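Long-range contacts in collagen adhesin (Enterococcus faecalis, PDB 2OKM), which probably binds collagen as a cell-wall-linked surface adhesin, the chain here being its collagen-binding subdomain: residues A[48-54]-A[82-88]; A[54-58]-A[67-72]. One frame throughout, in Å; residues are numbered along the deposited sequence.

Contact 1 (A[48-54]-A[82-88]). With SO4 (sulfate ion), chain C.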
loop_
_atom_site.group_PDB
_atom_site.type_symbol
_atom_site.label_atom_id
_atom_site.label_comp_id
_atom_site.label_asym_id
_atom_site.label_seq_id
_atom_site.Cartn_x
_atom_site.Cartn_y
_atom_site.Cartn_z
ATOM N N GLN A 48 1.899 3.230 15.476
ATOM C CA GLN A 48 2.143 1.814 15.688
ATOM C C GLN A 48 1.278 1.076 14.682
ATOM O O GLN A 48 0.051 1.095 14.760
ATOM C CB GLN A 48 1.787 1.400 17.116
ATOM C CG GLN A 48 2.865 1.793 18.107
ATOM C CD GLN A 48 4.194 1.103 17.821
ATOM O OE1 GLN A 48 5.261 1.630 18.136
ATOM N NE2 GLN A 48 4.129 -0.086 17.226
ATOM N N LEU A 49 1.938 0.443 13.722
ATOM C CA LEU A 49 1.253 -0.293 12.671
ATOM C C LEU A 49 0.332 -1.389 13.201
ATOM O O LEU A 49 0.726 -2.184 14.052
ATOM C CB LEU A 49 2.290 -0.907 11.731
ATOM C CG LEU A 49 1.771 -1.768 10.583
ATOM C CD1 LEU A 49 0.939 -0.913 9.633
ATOM C CD2 LEU A 49 2.951 -2.382 9.844
ATOM N N ASN A 50 -0.900 -1.417 12.697
ATOM C CA ASN A 50 -1.872 -2.433 13.088
ATOM C C ASN A 50 -1.716 -3.553 12.052
ATOM O O ASN A 50 -2.360 -3.542 11.003
ATOM C CB ASN A 50 -3.289 -1.842 13.048
ATOM C CG ASN A 50 -3.477 -0.701 14.043
ATOM O OD1 ASN A 50 -4.360 0.148 13.880
ATOM N ND2 ASN A 50 -2.657 -0.685 15.085
ATOM N N LYS A 51 -0.844 -4.512 12.351
ATOM C CA LYS A 51 -0.556 -5.610 11.429
ATOM C C LYS A 51 -1.721 -6.491 11.007
ATOM O O LYS A 51 -1.624 -7.203 10.008
ATOM C CB LYS A 51 0.553 -6.495 12.000
ATOM C CG LYS A 51 1.874 -5.786 12.167
ATOM C CD LYS A 51 2.938 -6.750 12.644
ATOM C CE LYS A 51 4.263 -6.055 12.848
ATOM N NZ LYS A 51 5.296 -7.034 13.288
ATOM N N GLU A 52 -2.817 -6.458 11.754
ATOM C CA GLU A 52 -3.975 -7.280 11.416
ATOM C C GLU A 52 -5.074 -6.475 10.726
ATOM O O GLU A 52 -6.175 -6.980 10.514
ATOM C CB GLU A 52 -4.548 -7.921 12.681
ATOM C CG GLU A 52 -3.536 -8.729 13.485
ATOM C CD GLU A 52 -4.127 -9.301 14.760
ATOM O OE1 GLU A 52 -4.614 -8.516 15.600
ATOM O OE2 GLU A 52 -4.101 -10.539 14.923
ATOM N N SER A 53 -4.771 -5.233 10.361
ATOM C CA SER A 53 -5.767 -4.355 9.739
ATOM C C SER A 53 -5.831 -4.339 8.214
ATOM O O SER A 53 -6.750 -3.751 7.641
ATOM C CB SER A 53 -5.549 -2.915 10.214
ATOM O OG SER A 53 -4.360 -2.369 9.662
ATOM N N PHE A 54 -4.881 -4.982 7.551
ATOM C CA PHE A 54 -4.844 -4.958 6.091
ATOM C C PHE A 54 -6.006 -5.572 5.323
ATOM O O PHE A 54 -6.455 -6.671 5.629
ATOM C CB PHE A 54 -3.561 -5.623 5.583
ATOM C CG PHE A 54 -2.315 -4.819 5.823
ATOM C CD1 PHE A 54 -1.778 -4.693 7.105
ATOM C CD2 PHE A 54 -1.668 -4.194 4.762
ATOM C CE1 PHE A 54 -0.615 -3.955 7.319
ATOM C CE2 PHE A 54 -0.505 -3.455 4.968
ATOM C CZ PHE A 54 0.023 -3.335 6.251
ATOM N N PHE A 82 6.531 -8.399 7.603
ATOM C CA PHE A 82 6.689 -7.337 8.585
ATOM C C PHE A 82 8.113 -7.492 9.108
ATOM O O PHE A 82 8.389 -8.370 9.927
ATOM C CB PHE A 82 5.668 -7.489 9.714
ATOM C CG PHE A 82 4.240 -7.338 9.260
ATOM C CD1 PHE A 82 3.416 -8.451 9.123
ATOM C CD2 PHE A 82 3.732 -6.084 8.937
ATOM C CE1 PHE A 82 2.099 -8.316 8.673
ATOM C CE2 PHE A 82 2.418 -5.937 8.485
ATOM C CZ PHE A 82 1.603 -7.056 8.352
ATOM N N VAL A 83 9.015 -6.650 8.607
ATOM C CA VAL A 83 10.424 -6.715 8.991
ATOM C C VAL A 83 10.709 -6.141 10.378
ATOM O O VAL A 83 11.742 -6.437 10.977
ATOM C CB VAL A 83 11.314 -6.038 7.922
ATOM C CG1 VAL A 83 11.195 -6.801 6.610
ATOM C CG2 VAL A 83 10.902 -4.589 7.723
ATOM N N THR A 84 9.798 -5.312 10.871
ATOM C CA THR A 84 9.889 -4.744 12.214
ATOM C C THR A 84 8.435 -4.600 12.636
ATOM O O THR A 84 7.553 -5.168 11.994
ATOM C CB THR A 84 10.578 -3.348 12.255
ATOM O OG1 THR A 84 9.776 -2.386 11.559
ATOM C CG2 THR A 84 11.972 -3.410 11.636
ATOM N N ASP A 85 8.169 -3.860 13.705
ATOM C CA ASP A 85 6.788 -3.676 14.139
ATOM C C ASP A 85 6.076 -2.647 13.270
ATOM O O ASP A 85 4.856 -2.695 13.122
ATOM C CB ASP A 85 6.733 -3.210 15.599
ATOM C CG ASP A 85 6.784 -4.359 16.584
ATOM O OD1 ASP A 85 6.840 -4.086 17.805
ATOM O OD2 ASP A 85 6.766 -5.530 16.146
ATOM N N ASN A 86 6.844 -1.733 12.683
ATOM C CA ASN A 86 6.272 -0.662 11.870
ATOM C C ASN A 86 6.746 -0.582 10.418
ATOM O O ASN A 86 6.347 0.320 9.680
ATOM C CB ASN A 86 6.525 0.676 12.568
ATOM C CG ASN A 86 5.885 0.739 13.944
ATOM O OD1 ASN A 86 6.563 0.926 14.958
ATOM N ND2 ASN A 86 4.570 0.581 13.984
ATOM N N ASP A 87 7.602 -1.512 10.012
ATOM C CA ASP A 87 8.107 -1.540 8.644
ATOM C C ASP A 87 7.663 -2.846 7.995
ATOM O O ASP A 87 7.662 -3.895 8.635
ATOM C CB ASP A 87 9.637 -1.479 8.624
ATOM C CG ASP A 87 10.185 -0.162 9.136
ATOM O OD1 ASP A 87 11.418 -0.079 9.322
ATOM O OD2 ASP A 87 9.403 0.786 9.341
ATOM N N PHE A 88 7.287 -2.788 6.724
ATOM C CA PHE A 88 6.861 -3.996 6.034
ATOM C C PHE A 88 7.219 -3.945 4.564
ATOM O O PHE A 88 7.349 -2.871 3.982
ATOM C CB PHE A 88 5.346 -4.211 6.196
ATOM C CG PHE A 88 4.494 -3.146 5.547
ATOM C CD1 PHE A 88 4.114 -3.253 4.210
ATOM C CD2 PHE A 88 4.061 -2.043 6.279
ATOM C CE1 PHE A 88 3.317 -2.273 3.611
ATOM C CE2 PHE A 88 3.264 -1.056 5.689
ATOM C CZ PHE A 88 2.890 -1.175 4.352
HETATM S S SO4 C . 10.173 0.070 14.284
HETATM O O1 SO4 C . 9.451 1.343 14.496
HETATM O O2 SO4 C . 10.757 0.052 12.929
HETATM O O3 SO4 C . 11.262 -0.033 15.277
HETATM O O4 SO4 C . 9.234 -1.060 14.449
HETATM O O HOH W 1 3.046 -3.370 14.857
HETATM O O HOH W 2 4.285 -7.735 15.740
#
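F54 packs against both F82 and F88, and the three rings form a triangular aromatic cluster at one end of the core between the two antiparallel sheets of this collagen-binding subdomain, a beta sandwich. The ring of F54 presents an edge to the face of F88, with centroids 5.3 Å apart and planes at 85°. F82 in turn directs its edge at the face of F54 in an offset version of the same T-shaped packing. Flat, apolar side chains suit this place: F54 offers an edge to F88 while receiving the edge of F82 on its face. L49 fills the corner beside them: its CG stands anti to the backbone N (chi1 178°), and branch CD2 comes 3.8 Å from F82 CE2 and 3.7 Å from F88 CD2. Y106 of strand 101-110 also packs on F54 and F88.

K51 makes the step from oil to water. Extended beyond CG, its chain runs over one face of F82, where CG makes a CH-pi contact 3.8 Å from the ring centroid. The ammonium can thus reach past the ring to the 82-88 turn, where NZ donates to T84 O at 3.2 Å from above the carbonyl plane, and forms a long salt bridge with D85 OD2 at 3.5 Å. In that turn T84 OG1 accepts from N86 N, an ST turn, while also donating to a sulfate probably left from crystallisation. Between the backbones, one water donates to both L49 O, at 2.7 Å, and D85 O, at 2.6 Å.

Contact 2 (A[54-58]-A[67-72])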
loop_
_atom_site.group_PDB
_atom_site.type_symbol
_atom_site.label_atom_id
_atom_site.label_comp_id
_atom_site.label_asym_id
_atom_site.label_seq_id
_atom_site.Cartn_x
_atom_site.Cartn_y
_atom_site.Cartn_z
ATOM N N PHE A 54 -4.881 -4.982 7.551
ATOM C CA PHE A 54 -4.844 -4.958 6.091
ATOM C C PHE A 54 -6.006 -5.572 5.323
ATOM O O PHE A 54 -6.455 -6.671 5.629
ATOM C CB PHE A 54 -3.561 -5.623 5.583
ATOM C CG PHE A 54 -2.315 -4.819 5.823
ATOM C CD1 PHE A 54 -1.778 -4.693 7.105
ATOM C CD2 PHE A 54 -1.668 -4.194 4.762
ATOM C CE1 PHE A 54 -0.615 -3.955 7.319
ATOM C CE2 PHE A 54 -0.505 -3.455 4.968
ATOM C CZ PHE A 54 0.023 -3.335 6.251
ATOM N N THR A 55 -6.491 -4.844 4.320
ATOM C CA THR A 55 -7.534 -5.359 3.437
ATOM C C THR A 55 -7.108 -4.960 2.034
ATOM O O THR A 55 -6.437 -3.938 1.840
ATOM C CB THR A 55 -8.957 -4.804 3.729
ATOM O OG1 THR A 55 -9.008 -3.400 3.469
ATOM C CG2 THR A 55 -9.350 -5.080 5.169
ATOM N N PHE A 56 -7.484 -5.778 1.060
ATOM C CA PHE A 56 -7.117 -5.532 -0.325
ATOM C C PHE A 56 -8.334 -5.401 -1.234
ATOM O O PHE A 56 -9.152 -6.315 -1.334
ATOM C CB PHE A 56 -6.203 -6.654 -0.832
ATOM C CG PHE A 56 -4.897 -6.755 -0.096
ATOM C CD1 PHE A 56 -4.847 -7.282 1.191
ATOM C CD2 PHE A 56 -3.716 -6.307 -0.686
ATOM C CE1 PHE A 56 -3.636 -7.363 1.883
ATOM C CE2 PHE A 56 -2.501 -6.384 -0.004
ATOM C CZ PHE A 56 -2.463 -6.913 1.283
ATOM N N ASP A 57 -8.422 -4.247 -1.891
ATOM C CA ASP A 57 -9.500 -3.885 -2.819
ATOM C C ASP A 57 -8.909 -4.160 -4.200
ATOM O O ASP A 57 -8.173 -3.334 -4.739
ATOM C CB ASP A 57 -9.791 -2.392 -2.625
ATOM C CG ASP A 57 -10.895 -1.872 -3.515
ATOM O OD1 ASP A 57 -11.337 -2.593 -4.434
ATOM O OD2 ASP A 57 -11.313 -0.713 -3.283
ATOM N N ILE A 58 -9.233 -5.328 -4.759
ATOM C CA ILE A 58 -8.679 -5.772 -6.039
ATOM C C ILE A 58 -9.673 -5.702 -7.188
ATOM O O ILE A 58 -10.752 -6.292 -7.124
ATOM C CB ILE A 58 -8.164 -7.219 -5.894
ATOM C CG1 ILE A 58 -7.340 -7.338 -4.610
ATOM C CG2 ILE A 58 -7.310 -7.604 -7.099
ATOM C CD1 ILE A 58 -6.814 -8.733 -4.347
ATOM N N ILE A 67 -10.568 -8.541 -0.121
ATOM C CA ILE A 67 -10.107 -9.652 0.699
ATOM C C ILE A 67 -9.106 -9.285 1.789
ATOM O O ILE A 67 -8.529 -8.199 1.787
ATOM C CB ILE A 67 -9.487 -10.744 -0.200
ATOM C CG1 ILE A 67 -8.261 -10.187 -0.931
ATOM C CG2 ILE A 67 -10.515 -11.209 -1.225
ATOM C CD1 ILE A 67 -7.600 -11.180 -1.872
ATOM N N SER A 68 -8.911 -10.215 2.719
ATOM C CA SER A 68 -7.986 -10.025 3.831
ATOM C C SER A 68 -6.567 -10.346 3.392
ATOM O O SER A 68 -6.342 -10.843 2.287
ATOM C CB SER A 68 -8.359 -10.959 4.983
ATOM O OG SER A 68 -8.164 -12.307 4.590
ATOM N N LEU A 69 -5.612 -10.061 4.270
ATOM C CA LEU A 69 -4.209 -10.341 3.993
ATOM C C LEU A 69 -4.006 -11.845 3.824
ATOM O O LEU A 69 -3.306 -12.288 2.915
ATOM C CB LEU A 69 -3.338 -9.829 5.143
ATOM C CG LEU A 69 -1.843 -10.139 5.082
ATOM C CD1 LEU A 69 -1.231 -9.567 3.809
ATOM C CD2 LEU A 69 -1.167 -9.552 6.314
ATOM N N ALA A 70 -4.621 -12.632 4.702
ATOM C CA ALA A 70 -4.494 -14.084 4.617
ATOM C C ALA A 70 -5.019 -14.580 3.270
ATOM O O ALA A 70 -4.402 -15.433 2.634
ATOM C CB ALA A 70 -5.259 -14.749 5.762
ATOM N N GLU A 71 -6.153 -14.034 2.836
ATOM C CA GLU A 71 -6.750 -14.423 1.560
ATOM C C GLU A 71 -5.882 -13.957 0.389
ATOM O O GLU A 71 -5.735 -14.663 -0.609
ATOM C CB GLU A 71 -8.171 -13.849 1.459
ATOM C CG GLU A 71 -9.166 -14.557 2.386
ATOM C CD GLU A 71 -10.463 -13.789 2.608
ATOM O OE1 GLU A 71 -11.390 -14.366 3.217
ATOM O OE2 GLU A 71 -10.561 -12.613 2.195
ATOM N N PHE A 72 -5.304 -12.767 0.527
ATOM C CA PHE A 72 -4.427 -12.184 -0.484
ATOM C C PHE A 72 -3.271 -13.152 -0.750
ATOM O O PHE A 72 -2.902 -13.416 -1.895
ATOM C CB PHE A 72 -3.893 -10.841 0.041
ATOM C CG PHE A 72 -2.863 -10.185 -0.843
ATOM C CD1 PHE A 72 -3.237 -9.510 -2.003
ATOM C CD2 PHE A 72 -1.515 -10.210 -0.490
ATOM C CE1 PHE A 72 -2.279 -8.865 -2.793
ATOM C CE2 PHE A 72 -0.552 -9.570 -1.272
ATOM C CZ PHE A 72 -0.932 -8.897 -2.424
HETATM O O HOH W 3 -6.211 -8.868 7.005
#
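F56 and I67 form an antiparallel hydrogen-bonded pair in the hairpin of strands 55-59 and 64-68, with F56 N donating to I67 O at 2.7 Å and I67 N to F56 O at 2.9 Å, both nearly straight. The chain then turns from strand into helix 69-74, which brings F72 back over the hairpin. Its ring lies almost flat on that of F56 in an offset stack, centroids 3.9 Å apart and planes at 10°. CG of F72 is anti to its backbone N (chi1 174°), a torsion that carries the ring across the F56 face, while its CB makes a CH-pi contact with the same face. L69, one turn earlier in the helix, reaches F56 CE1 with CD1 at 3.8 Å. I58 suits the neighbouring place because its long branch ends in CD1, which meets I67 CD1 at 3.6 Å and lies at the edge of the F72 ring.

S68 starts the helix as its N-cap. Its OG accepts from E71 N at 3.2 Å, and E71 OE2 accepts from S68 N at 3.0 Å, completing a capping box. A water bridges F54 O and L69 N. S68 N, E71 N and L69 N near the start of the helix thus find partners close by, and the negative charge of E71 beside the helix N terminus is probably favourable, while stacked rings and aliphatic branches join the helix to the hairpin.

In the fold
From the N terminus, the chain passes through strands 7-12, 19-26 and 37-43 before reaching strand 47-49, where contact 1 begins. F54 ends the first segment of contact 1 and opens contact 2, which closes the short hairpin of strands 55-59 and 64-68. The chain continues through helix 69-74 and strand 78-82 to the turn at 82-88, where contact 1 closes the wider loop; the two contacts nest without crossing. Contact 2 ties the hairpin to the helix that follows it, on the side facing strands 78-82 and 87-92, whereas contact 1 bridges the sheet of strand 47-49 to the sheet containing those two strands. L69 packs on F82 where they touch.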